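Local coordinates for DNA repair and recombination protein radB (Thermococcus kodakarensis, PDB 2CVH) that probably takes part in DNA repair and homologous recombination, as a RecA-like protein that binds DNA and ATP but hydrolyses ATP only very weakly, at residues T4-K7 / S8-S11; V137-W140 / I141-H145. One frame throughout, in Å; residues are numbered along the deposited sequence.

Contact 1 (T4-K7 / S8-S11)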
# COMPACT_ATOMS: atom_id res chain seq x y z
N THR A 4 1.52 -7.67 9.14
CA THR A 4 2.64 -6.97 8.48
C THR A 4 3.95 -7.70 8.81
O THR A 4 5.01 -7.37 8.28
CB THR A 4 2.85 -5.50 9.00
OG1 THR A 4 3.09 -5.51 10.41
CG2 THR A 4 1.64 -4.64 8.71
N GLY A 5 3.87 -8.69 9.69
CA GLY A 5 5.05 -9.44 10.06
C GLY A 5 5.90 -8.65 11.01
O GLY A 5 7.01 -9.06 11.35
N THR A 6 5.34 -7.54 11.51
CA THR A 6 6.02 -6.65 12.44
C THR A 6 5.12 -6.43 13.67
O THR A 6 3.95 -6.02 13.55
CB THR A 6 6.31 -5.33 11.76
OG1 THR A 6 6.89 -5.59 10.48
CG2 THR A 6 7.26 -4.50 12.57
N LYS A 7 5.66 -6.73 14.84
CA LYS A 7 4.96 -6.61 16.11
C LYS A 7 4.42 -5.18 16.36
O LYS A 7 3.29 -5.00 16.80
CB LYS A 7 5.91 -7.05 17.22
CG LYS A 7 5.28 -7.69 18.41
CD LYS A 7 4.91 -6.68 19.47
CE LYS A 7 4.25 -7.37 20.66
NZ LYS A 7 3.89 -6.37 21.70
N SER A 8 5.21 -4.17 16.05
CA SER A 8 4.78 -2.81 16.29
C SER A 8 3.70 -2.36 15.33
O SER A 8 2.73 -1.73 15.74
CB SER A 8 5.97 -1.83 16.24
OG SER A 8 6.62 -1.80 14.98
N LEU A 9 3.90 -2.62 14.04
CA LEU A 9 2.95 -2.24 13.01
C LEU A 9 1.60 -2.94 13.23
O LEU A 9 0.55 -2.35 13.03
CB LEU A 9 3.53 -2.50 11.60
CG LEU A 9 4.68 -1.59 11.14
CD1 LEU A 9 5.34 -2.06 9.85
CD2 LEU A 9 4.14 -0.18 10.91
N ASP A 10 1.64 -4.18 13.70
CA ASP A 10 0.43 -4.95 13.97
C ASP A 10 -0.27 -4.42 15.19
O ASP A 10 -1.49 -4.42 15.23
CB ASP A 10 0.75 -6.45 14.16
CG ASP A 10 1.04 -7.17 12.84
OD1 ASP A 10 0.89 -6.56 11.76
OD2 ASP A 10 1.45 -8.34 12.89
N SER A 11 0.50 -4.02 16.21
CA SER A 11 -0.05 -3.43 17.45
C SER A 11 -0.75 -2.13 17.08
O SER A 11 -1.89 -1.90 17.47
CB SER A 11 1.07 -3.12 18.46
OG SER A 11 1.63 -4.30 18.97
O HOH W 1 4.25 -3.75 20.17

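Contact 2 (V137-W140 / I141-H145)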
# COMPACT_ATOMS: atom_id res chain seq x y z
N VAL A 137 -13.80 1.21 -7.50
CA VAL A 137 -13.65 -0.15 -7.99
C VAL A 137 -12.83 -0.96 -6.98
O VAL A 137 -13.19 -2.08 -6.62
CB VAL A 137 -13.00 -0.19 -9.40
CG1 VAL A 137 -12.78 -1.65 -9.86
CG2 VAL A 137 -13.89 0.53 -10.39
N LEU A 138 -11.78 -0.34 -6.43
CA LEU A 138 -10.95 -1.03 -5.44
C LEU A 138 -11.74 -1.35 -4.17
O LEU A 138 -11.59 -2.44 -3.60
CB LEU A 138 -9.69 -0.20 -5.12
CG LEU A 138 -8.70 -0.13 -6.29
CD1 LEU A 138 -7.62 0.92 -6.05
CD2 LEU A 138 -8.10 -1.52 -6.56
N LEU A 139 -12.57 -0.41 -3.70
CA LEU A 139 -13.38 -0.66 -2.50
C LEU A 139 -14.36 -1.81 -2.79
O LEU A 139 -14.57 -2.70 -1.97
CB LEU A 139 -14.14 0.60 -2.05
CG LEU A 139 -14.98 0.46 -0.76
CD1 LEU A 139 -14.14 0.06 0.45
CD2 LEU A 139 -15.69 1.75 -0.50
N TRP A 140 -14.92 -1.80 -4.00
CA TRP A 140 -15.83 -2.84 -4.47
C TRP A 140 -15.10 -4.19 -4.43
O TRP A 140 -15.60 -5.18 -3.87
CB TRP A 140 -16.21 -2.51 -5.92
CG TRP A 140 -17.47 -3.10 -6.46
CD1 TRP A 140 -18.39 -3.86 -5.80
CD2 TRP A 140 -17.96 -2.94 -7.80
NE1 TRP A 140 -19.43 -4.20 -6.65
CE2 TRP A 140 -19.19 -3.64 -7.88
CE3 TRP A 140 -17.48 -2.28 -8.95
CZ2 TRP A 140 -19.95 -3.70 -9.06
CZ3 TRP A 140 -18.24 -2.34 -10.12
CH2 TRP A 140 -19.46 -3.04 -10.16
N ILE A 141 -13.89 -4.24 -5.00
CA ILE A 141 -13.10 -5.47 -4.99
C ILE A 141 -12.83 -5.91 -3.55
O ILE A 141 -13.04 -7.09 -3.21
CB ILE A 141 -11.72 -5.32 -5.76
CG1 ILE A 141 -11.97 -5.16 -7.26
CG2 ILE A 141 -10.81 -6.53 -5.50
CD1 ILE A 141 -10.75 -4.67 -8.03
N ALA A 142 -12.43 -4.97 -2.70
CA ALA A 142 -12.12 -5.28 -1.30
C ALA A 142 -13.34 -5.84 -0.58
O ALA A 142 -13.24 -6.76 0.23
CB ALA A 142 -11.61 -4.03 -0.60
N ARG A 143 -14.50 -5.30 -0.88
CA ARG A 143 -15.72 -5.76 -0.22
C ARG A 143 -16.24 -7.09 -0.73
O ARG A 143 -16.71 -7.92 0.05
CB ARG A 143 -16.80 -4.71 -0.33
CG ARG A 143 -16.33 -3.43 0.23
CD ARG A 143 -17.02 -3.13 1.50
NE ARG A 143 -17.83 -1.94 1.27
CZ ARG A 143 -17.80 -0.88 2.05
NH1 ARG A 143 -17.00 -0.87 3.12
NH2 ARG A 143 -18.56 0.17 1.74
N LYS A 144 -16.15 -7.31 -2.04
CA LYS A 144 -16.64 -8.57 -2.57
C LYS A 144 -15.81 -9.76 -2.07
O LYS A 144 -16.36 -10.84 -1.81
CB LYS A 144 -16.67 -8.54 -4.10
CG LYS A 144 -17.59 -7.46 -4.69
CD LYS A 144 -18.94 -7.38 -3.97
CE LYS A 144 -18.99 -6.17 -3.02
NZ LYS A 144 -20.09 -6.24 -1.99
N HIS A 145 -14.51 -9.55 -1.88
CA HIS A 145 -13.63 -10.63 -1.42
C HIS A 145 -13.19 -10.54 0.02
O HIS A 145 -12.51 -11.43 0.54
CB HIS A 145 -12.41 -10.70 -2.34
CG HIS A 145 -12.76 -10.89 -3.78
ND1 HIS A 145 -12.75 -9.86 -4.68
CD2 HIS A 145 -13.22 -11.97 -4.45
CE1 HIS A 145 -13.19 -10.29 -5.85
NE2 HIS A 145 -13.48 -11.57 -5.73

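Contact 1 (T4-K7 / S8-S11)
Asp10 reaches back from the first turn of helix 7-12 to grip Thr4 in the loop before it. Its CB lies 3.3 Å from the carbonyl O of Thr6, the same oxygen that accepts the backbone N of Asp10, and its CG 3.2 Å from that Thr6 O. With CG beside its own N (chi1 -76°), the carboxylate swings toward the loop. There OD1 takes two bonds from one residue: Thr4 N comes in on the syn lone pair at 2.9 Å, almost straight (168°), while Thr4 OG1 donates at 2.8 Å from well above the carboxylate plane. OD2 is held by Ser3 OG. Thr4 OG1 in turn accepts Thr6 N, closing an ST turn, and sits 3.3 Å from Leu9 CB. With an alanine here in place of Asp10, Thr4 N and the Thr4 hydroxyl would probably lose their common acceptor and Ser3 OG its partner, leaving the turn freer to shift. One residue on, Ser11 N and OG reach Lys7 O from opposite faces of its plane, and a water joins Ser11 OG to Lys7 NZ. Asp218 receives Lys7 N and Ser8 N at the start of the helix, while the donors gathered on Asp10 are likely to favour its charged form.

Contact 2 (V137-W140 / I141-H145)
Trp140 and Lys144 meet one turn apart on the outer side of helix 128-145. The lysine chain bends at chi2 and chi3 so that CE arrives at the edge of the indole, near its plane, 3.7 Å from Trp140 CD1. The aliphatic part of the lysine does the touching, and its CG also rests 3.1 Å from Trp140 O. Beside this pair, Leu139 and Arg143 repeat the spacing: with CG anti to the backbone N (chi1 -178°), Leu139 holds CD1 4.0 Å above one face of the guanidinium, toward its rim, while CD2 lies 4.0 Å from Arg143 NH2. Ile141 turns the other way, into the protein, where its CD1 meets Val137 CG1 at 4.1 Å and comes more loosely up to Leu138 CD2.

Behind these side chains, main-chain bonds four residues apart fix the spacing: Ile141 N to Val137 O, Ala142 N to Leu138 O, Arg143 N to Leu139 O and Lys144 N to Trp140 O. At the end of the helix Ile141 O accepts both His145 N and His145 ND1, the imidazole nitrogen at 3.1 Å and from the opposite face of the carbonyl plane. That bond ties the ring back over the last turn.

Further out, Val137 and Ile141 pack on helix 90-101, through Lys99 and Leu98 among others, and Leu138 and Ala142 lie on Val149 of strand 149-153. The result is an amphipathic helix, with Trp140, Arg143 and Lys144 on its exposed side and aliphatic side chains toward strand 149-153 and helix 90-101. It is the helix of the beta-alpha-beta unit made with strands 106-112 and 149-153, part of the RecA-like P-loop NTPase core.

Contact 1 and contact 2 are separate local arrangements in one RecA-like domain. Their centres are 24 Å apart, and their nearest atoms stay about 16 Å from each other. Each centre lies about 15 Å from that of the chain. The 4-11 region packs against helix 33-44, which begins within the predicted Walker A motif, and against strands 206-212 and 215-218 near one border of the sheet; residues 137-145 end the helix that connects parallel strands 106-112 and 149-153. Contact 1 is the one near the predicted ATP site: the Leu9 side chain is about 8 Å from Gly32. Contact 2 lies away from that site and is structural packing.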